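Long-range contact in similar to yteR (Bacilus subtilis) (Clostridium acetobutylicum, PDB 4WU0), which is a family 105 glycoside hydrolase that probably hydrolyses unsaturated rhamnogalacturonan fragments derived from pectin: residues Leu310-Leu322 with Tyr334-Leu348. Residues are numbered along the deposited sequence; the frame is centred on the assembly and turned at random.
Sequences LINLNKICYVAGL and YYISEPIVSNEPKGL
Strand 340-341 pairs antiparallel with the end of strand 311-317 and forms one edge of a small three-stranded sheet beside the helices of this six-hairpin glycosidase fold. Ile316 and Val341 are the hydrogen-bonded pair: Val341 N gives to Ile316 O (2.8 Å), and Ile316 N gives to Val341 O. Cys317 and Ile340 follow as a non-hydrogen-bonded pair, and Tyr318 N then reaches Pro339 O.

At the other end Asn343 bonds through backbone and side chain: Asn343 N donates to Leu313 O, and Asn343 OD1 accepts from Leu313 N at 2.9 Å. Its ND2 donates to Asn312 OD1 from well above that carbonyl plane, with the two amides turned 74° apart.

Ile316 packs against the residues that open helix 345-360, and Ile316 CG2 lies 3.8 Å from Glu344 CG. Glu344, the N-cap, accepts from Lys346 N through OE2, and Lys346 NZ meets this same oxygen from the opposite face in a salt bridge. The chain of Lys346 bends at its last torsion (chi4 83°), which brings Lys346 NZ to Tyr318 O at 2.8 Å and makes an off-centre cation-pi contact with the Tyr318 ring. Glu344 OE1 meets this ring at its edge.

Farther along, Tyr334 OH accepts from Gly321 N at 2.9 Å. Tyr334 OH in turn donates to the anti lone pair of Glu338 OE2, 2.6 Å away.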
loop_
_atom_site.group_PDB
_atom_site.type_symbol
_atom_site.label_atom_id
_atom_site.label_comp_id
_atom_site.label_asym_id
_atom_site.label_seq_id
_atom_site.Cartn_x
_atom_site.Cartn_y
_atom_site.Cartn_z
ATOM N N LEU A 310 6.347 -23.833 -8.967
ATOM C CA LEU A 310 5.987 -22.634 -8.234
ATOM C C LEU A 310 6.483 -21.415 -9.017
ATOM O O LEU A 310 7.046 -21.555 -10.111
ATOM C CB LEU A 310 6.573 -22.683 -6.816
ATOM C CG LEU A 310 6.099 -23.855 -5.926
ATOM C CD1 LEU A 310 6.792 -23.799 -4.557
ATOM C CD2 LEU A 310 4.594 -23.884 -5.764
ATOM N N ILE A 311 6.215 -20.219 -8.503
ATOM C CA ILE A 311 6.559 -18.986 -9.213
ATOM C C ILE A 311 7.305 -17.990 -8.339
ATOM O O ILE A 311 7.082 -17.911 -7.121
ATOM C CB ILE A 311 5.318 -18.279 -9.827
ATOM C CG1 ILE A 311 4.244 -18.044 -8.759
ATOM C CG2 ILE A 311 4.791 -19.096 -11.022
ATOM C CD1 ILE A 311 3.011 -17.364 -9.268
ATOM N N ASN A 312 8.192 -17.238 -8.983
ATOM C CA ASN A 312 8.848 -16.072 -8.397
ATOM C C ASN A 312 8.266 -14.794 -8.940
ATOM O O ASN A 312 7.892 -14.711 -10.100
ATOM C CB ASN A 312 10.337 -16.030 -8.756
ATOM C CG ASN A 312 11.141 -17.115 -8.108
ATOM O OD1 ASN A 312 10.726 -17.746 -7.126
ATOM N ND2 ASN A 312 12.325 -17.344 -8.660
ATOM N N LEU A 313 8.174 -13.790 -8.083
ATOM C CA LEU A 313 7.881 -12.435 -8.527
ATOM C C LEU A 313 9.177 -11.634 -8.501
ATOM O O LEU A 313 9.809 -11.498 -7.472
ATOM C CB LEU A 313 6.847 -11.772 -7.625
ATOM C CG LEU A 313 6.410 -10.354 -8.013
ATOM C CD1 LEU A 313 5.636 -10.331 -9.297
ATOM C CD2 LEU A 313 5.575 -9.735 -6.894
ATOM N N ASN A 314 9.557 -11.107 -9.656
ATOM C CA ASN A 314 10.819 -10.404 -9.809
ATOM C C ASN A 314 10.640 -8.894 -9.944
ATOM O O ASN A 314 9.540 -8.418 -10.194
ATOM C CB ASN A 314 11.489 -10.917 -11.090
ATOM C CG ASN A 314 11.770 -12.419 -11.068
ATOM O OD1 ASN A 314 11.217 -13.200 -11.859
ATOM N ND2 ASN A 314 12.680 -12.809 -10.229
ATOM N N LYS A 315 11.755 -8.176 -9.834
ATOM C CA LYS A 315 11.876 -6.751 -10.151
ATOM C C LYS A 315 11.142 -5.854 -9.174
ATOM O O LYS A 315 10.489 -4.871 -9.565
ATOM C CB LYS A 315 11.433 -6.454 -11.584
ATOM C CG LYS A 315 11.951 -7.438 -12.646
ATOM C CD LYS A 315 13.483 -7.529 -12.663
ATOM C CE LYS A 315 13.935 -8.491 -13.757
ATOM N NZ LYS A 315 15.417 -8.586 -13.852
ATOM N N ILE A 316 11.334 -6.145 -7.895
ATOM C CA ILE A 316 10.690 -5.374 -6.840
ATOM C C ILE A 316 11.712 -4.453 -6.177
ATOM O O ILE A 316 12.764 -4.884 -5.755
ATOM C CB ILE A 316 10.091 -6.307 -5.780
ATOM C CG1 ILE A 316 9.119 -7.316 -6.409
ATOM C CG2 ILE A 316 9.454 -5.500 -4.677
ATOM C CD1 ILE A 316 8.922 -8.529 -5.546
ATOM N N CYS A 317 11.388 -3.173 -6.077
ATOM C CA CYS A 317 12.275 -2.258 -5.356
ATOM C C CYS A 317 12.230 -2.632 -3.880
ATOM O O CYS A 317 11.172 -2.581 -3.276
ATOM C CB CYS A 317 11.811 -0.814 -5.535
ATOM S SG CYS A 317 12.807 0.325 -4.512
ATOM N N TYR A 318 13.354 -2.990 -3.283
ATOM C CA TYR A 318 13.322 -3.504 -1.919
ATOM C C TYR A 318 12.835 -2.452 -0.896
ATOM O O TYR A 318 12.063 -2.768 0.023
ATOM C CB TYR A 318 14.688 -4.063 -1.515
ATOM C CG TYR A 318 14.765 -4.502 -0.071
ATOM C CD1 TYR A 318 13.928 -5.502 0.428
ATOM C CD2 TYR A 318 15.653 -3.900 0.804
ATOM C CE1 TYR A 318 13.995 -5.881 1.753
ATOM C CE2 TYR A 318 15.729 -4.283 2.122
ATOM C CZ TYR A 318 14.898 -5.271 2.591
ATOM O OH TYR A 318 14.974 -5.646 3.919
ATOM N N VAL A 319 13.334 -1.232 -1.042
ATOM C CA VAL A 319 13.090 -0.156 -0.086
ATOM C C VAL A 319 13.431 1.170 -0.751
ATOM O O VAL A 319 14.346 1.257 -1.558
ATOM C CB VAL A 319 13.936 -0.332 1.209
ATOM C CG1 VAL A 319 15.437 -0.249 0.907
ATOM C CG2 VAL A 319 13.544 0.696 2.274
ATOM N N ALA A 320 12.668 2.195 -0.430
ATOM C CA ALA A 320 13.040 3.569 -0.749
ATOM C C ALA A 320 12.416 4.473 0.300
ATOM O O ALA A 320 11.379 4.141 0.892
ATOM C CB ALA A 320 12.569 3.976 -2.112
ATOM N N GLY A 321 13.067 5.605 0.525
ATOM C CA GLY A 321 12.574 6.617 1.429
ATOM C C GLY A 321 13.389 7.885 1.284
ATOM O O GLY A 321 14.253 7.976 0.416
ATOM N N LEU A 322 13.104 8.876 2.130
ATOM C CA LEU A 322 13.750 10.165 2.061
ATOM C C LEU A 322 14.432 10.472 3.393
ATOM O O LEU A 322 13.978 10.039 4.456
ATOM C CB LEU A 322 12.719 11.244 1.696
ATOM C CG LEU A 322 12.229 10.965 0.269
ATOM C CD1 LEU A 322 10.876 11.524 -0.005
ATOM C CD2 LEU A 322 13.240 11.509 -0.727
ATOM N N TYR A 334 19.336 8.379 -6.651
ATOM C CA TYR A 334 18.935 7.749 -5.407
ATOM C C TYR A 334 17.903 6.630 -5.658
ATOM O O TYR A 334 18.048 5.530 -5.129
ATOM C CB TYR A 334 18.392 8.760 -4.351
ATOM C CG TYR A 334 17.675 7.970 -3.308
ATOM C CD1 TYR A 334 18.392 7.159 -2.418
ATOM C CD2 TYR A 334 16.287 7.897 -3.301
ATOM C CE1 TYR A 334 17.747 6.319 -1.547
ATOM C CE2 TYR A 334 15.626 7.052 -2.416
ATOM C CZ TYR A 334 16.355 6.264 -1.565
ATOM O OH TYR A 334 15.686 5.422 -0.714
ATOM N N TYR A 335 16.853 6.900 -6.432
ATOM C CA TYR A 335 15.807 5.886 -6.606
ATOM C C TYR A 335 16.332 4.668 -7.357
ATOM O O TYR A 335 15.883 3.560 -7.118
ATOM C CB TYR A 335 14.562 6.452 -7.289
ATOM C CG TYR A 335 13.691 7.244 -6.347
ATOM C CD1 TYR A 335 12.866 6.604 -5.425
ATOM C CD2 TYR A 335 13.707 8.640 -6.346
ATOM C CE1 TYR A 335 12.075 7.317 -4.555
ATOM C CE2 TYR A 335 12.922 9.352 -5.480
ATOM C CZ TYR A 335 12.112 8.699 -4.576
ATOM O OH TYR A 335 11.314 9.407 -3.687
ATOM N N ILE A 336 17.277 4.873 -8.262
ATOM C CA ILE A 336 17.860 3.758 -9.007
ATOM C C ILE A 336 18.871 2.993 -8.142
ATOM O O ILE A 336 19.181 1.824 -8.415
ATOM C CB ILE A 336 18.507 4.303 -10.301
ATOM C CG1 ILE A 336 17.449 5.025 -11.143
ATOM C CG2 ILE A 336 19.189 3.212 -11.107
ATOM C CD1 ILE A 336 16.148 4.285 -11.314
ATOM N N SER A 337 19.376 3.635 -7.087
ATOM C CA SER A 337 20.418 3.016 -6.263
ATOM C C SER A 337 19.905 1.902 -5.352
ATOM O O SER A 337 20.703 1.082 -4.858
ATOM C CB SER A 337 21.132 4.057 -5.389
ATOM O OG SER A 337 20.327 4.403 -4.264
ATOM N N GLU A 338 18.601 1.865 -5.090
ATOM C CA GLU A 338 18.090 0.911 -4.107
ATOM C C GLU A 338 17.987 -0.490 -4.723
ATOM O O GLU A 338 17.877 -0.630 -5.943
ATOM C CB GLU A 338 16.744 1.367 -3.532
ATOM C CG GLU A 338 16.797 2.646 -2.657
ATOM C CD GLU A 338 17.353 2.421 -1.258
ATOM O OE1 GLU A 338 18.078 1.427 -1.035
ATOM O OE2 GLU A 338 17.087 3.263 -0.363
ATOM N N PRO A 339 18.043 -1.537 -3.883
ATOM C CA PRO A 339 18.064 -2.904 -4.442
ATOM C C PRO A 339 16.802 -3.280 -5.209
ATOM O O PRO A 339 15.703 -2.844 -4.847
ATOM C CB PRO A 339 18.162 -3.798 -3.204
ATOM C CG PRO A 339 18.796 -2.899 -2.153
ATOM C CD PRO A 339 18.284 -1.525 -2.427
ATOM N N ILE A 340 16.981 -4.115 -6.227
ATOM C CA ILE A 340 15.877 -4.744 -6.948
ATOM C C ILE A 340 15.932 -6.217 -6.567
ATOM O O ILE A 340 16.951 -6.886 -6.792
ATOM C CB ILE A 340 16.033 -4.590 -8.460
ATOM C CG1 ILE A 340 16.107 -3.112 -8.848
ATOM C CG2 ILE A 340 14.885 -5.277 -9.178
ATOM C CD1 ILE A 340 16.531 -2.898 -10.303
ATOM N N VAL A 341 14.831 -6.725 -6.023
ATOM C CA VAL A 341 14.803 -8.083 -5.509
ATOM C C VAL A 341 13.609 -8.889 -5.977
ATOM O O VAL A 341 12.641 -8.339 -6.516
ATOM C CB VAL A 341 14.855 -8.074 -3.962
ATOM C CG1 VAL A 341 16.146 -7.432 -3.471
ATOM C CG2 VAL A 341 13.683 -7.341 -3.371
ATOM N N SER A 342 13.696 -10.201 -5.753
ATOM C CA SER A 342 12.583 -11.110 -6.004
ATOM C C SER A 342 11.925 -11.570 -4.690
ATOM O O SER A 342 12.561 -11.586 -3.627
ATOM C CB SER A 342 13.062 -12.311 -6.792
ATOM O OG SER A 342 13.988 -13.072 -6.020
ATOM N N ASN A 343 10.642 -11.936 -4.788
ATOM C CA ASN A 343 9.911 -12.542 -3.683
ATOM C C ASN A 343 9.941 -11.721 -2.400
ATOM O O ASN A 343 10.060 -12.253 -1.311
ATOM C CB ASN A 343 10.357 -13.983 -3.467
ATOM C CG ASN A 343 10.021 -14.855 -4.649
ATOM O OD1 ASN A 343 9.151 -14.505 -5.454
ATOM N ND2 ASN A 343 10.701 -15.975 -4.771
ATOM N N GLU A 344 9.812 -10.416 -2.580
ATOM C CA GLU A 344 9.736 -9.452 -1.499
ATOM C C GLU A 344 8.272 -9.129 -1.218
ATOM O O GLU A 344 7.530 -8.765 -2.121
ATOM C CB GLU A 344 10.524 -8.199 -1.901
ATOM C CG GLU A 344 10.158 -6.904 -1.208
ATOM C CD GLU A 344 10.263 -6.988 0.282
ATOM O OE1 GLU A 344 11.186 -7.671 0.784
ATOM O OE2 GLU A 344 9.411 -6.361 0.951
ATOM N N PRO A 345 7.859 -9.241 0.050
ATOM C CA PRO A 345 6.474 -8.973 0.424
ATOM C C PRO A 345 5.856 -7.651 -0.042
ATOM O O PRO A 345 4.646 -7.618 -0.287
ATOM C CB PRO A 345 6.515 -9.094 1.946
ATOM C CG PRO A 345 7.531 -10.153 2.175
ATOM C CD PRO A 345 8.604 -9.841 1.177
ATOM N N LYS A 346 6.642 -6.588 -0.179
ATOM C CA LYS A 346 6.099 -5.329 -0.677
ATOM C C LYS A 346 5.550 -5.476 -2.106
ATOM O O LYS A 346 4.648 -4.740 -2.500
ATOM C CB LYS A 346 7.149 -4.232 -0.628
ATOM C CG LYS A 346 7.571 -3.822 0.773
ATOM C CD LYS A 346 8.746 -2.859 0.732
ATOM C CE LYS A 346 9.573 -2.895 2.005
ATOM N NZ LYS A 346 10.544 -3.990 1.973
ATOM N N GLY A 347 6.065 -6.449 -2.856
ATOM C CA GLY A 347 5.515 -6.791 -4.165
ATOM C C GLY A 347 4.533 -7.959 -4.140
ATOM O O GLY A 347 3.539 -7.958 -4.862
ATOM N N LEU A 348 4.821 -8.965 -3.311
ATOM C CA LEU A 348 3.993 -10.169 -3.278
ATOM C C LEU A 348 2.558 -9.865 -2.885
ATOM O O LEU A 348 1.620 -10.387 -3.468
ATOM C CB LEU A 348 4.570 -11.208 -2.307
ATOM C CG LEU A 348 5.914 -11.809 -2.684
ATOM C CD1 LEU A 348 6.552 -12.527 -1.503
ATOM C CD2 LEU A 348 5.773 -12.766 -3.828
#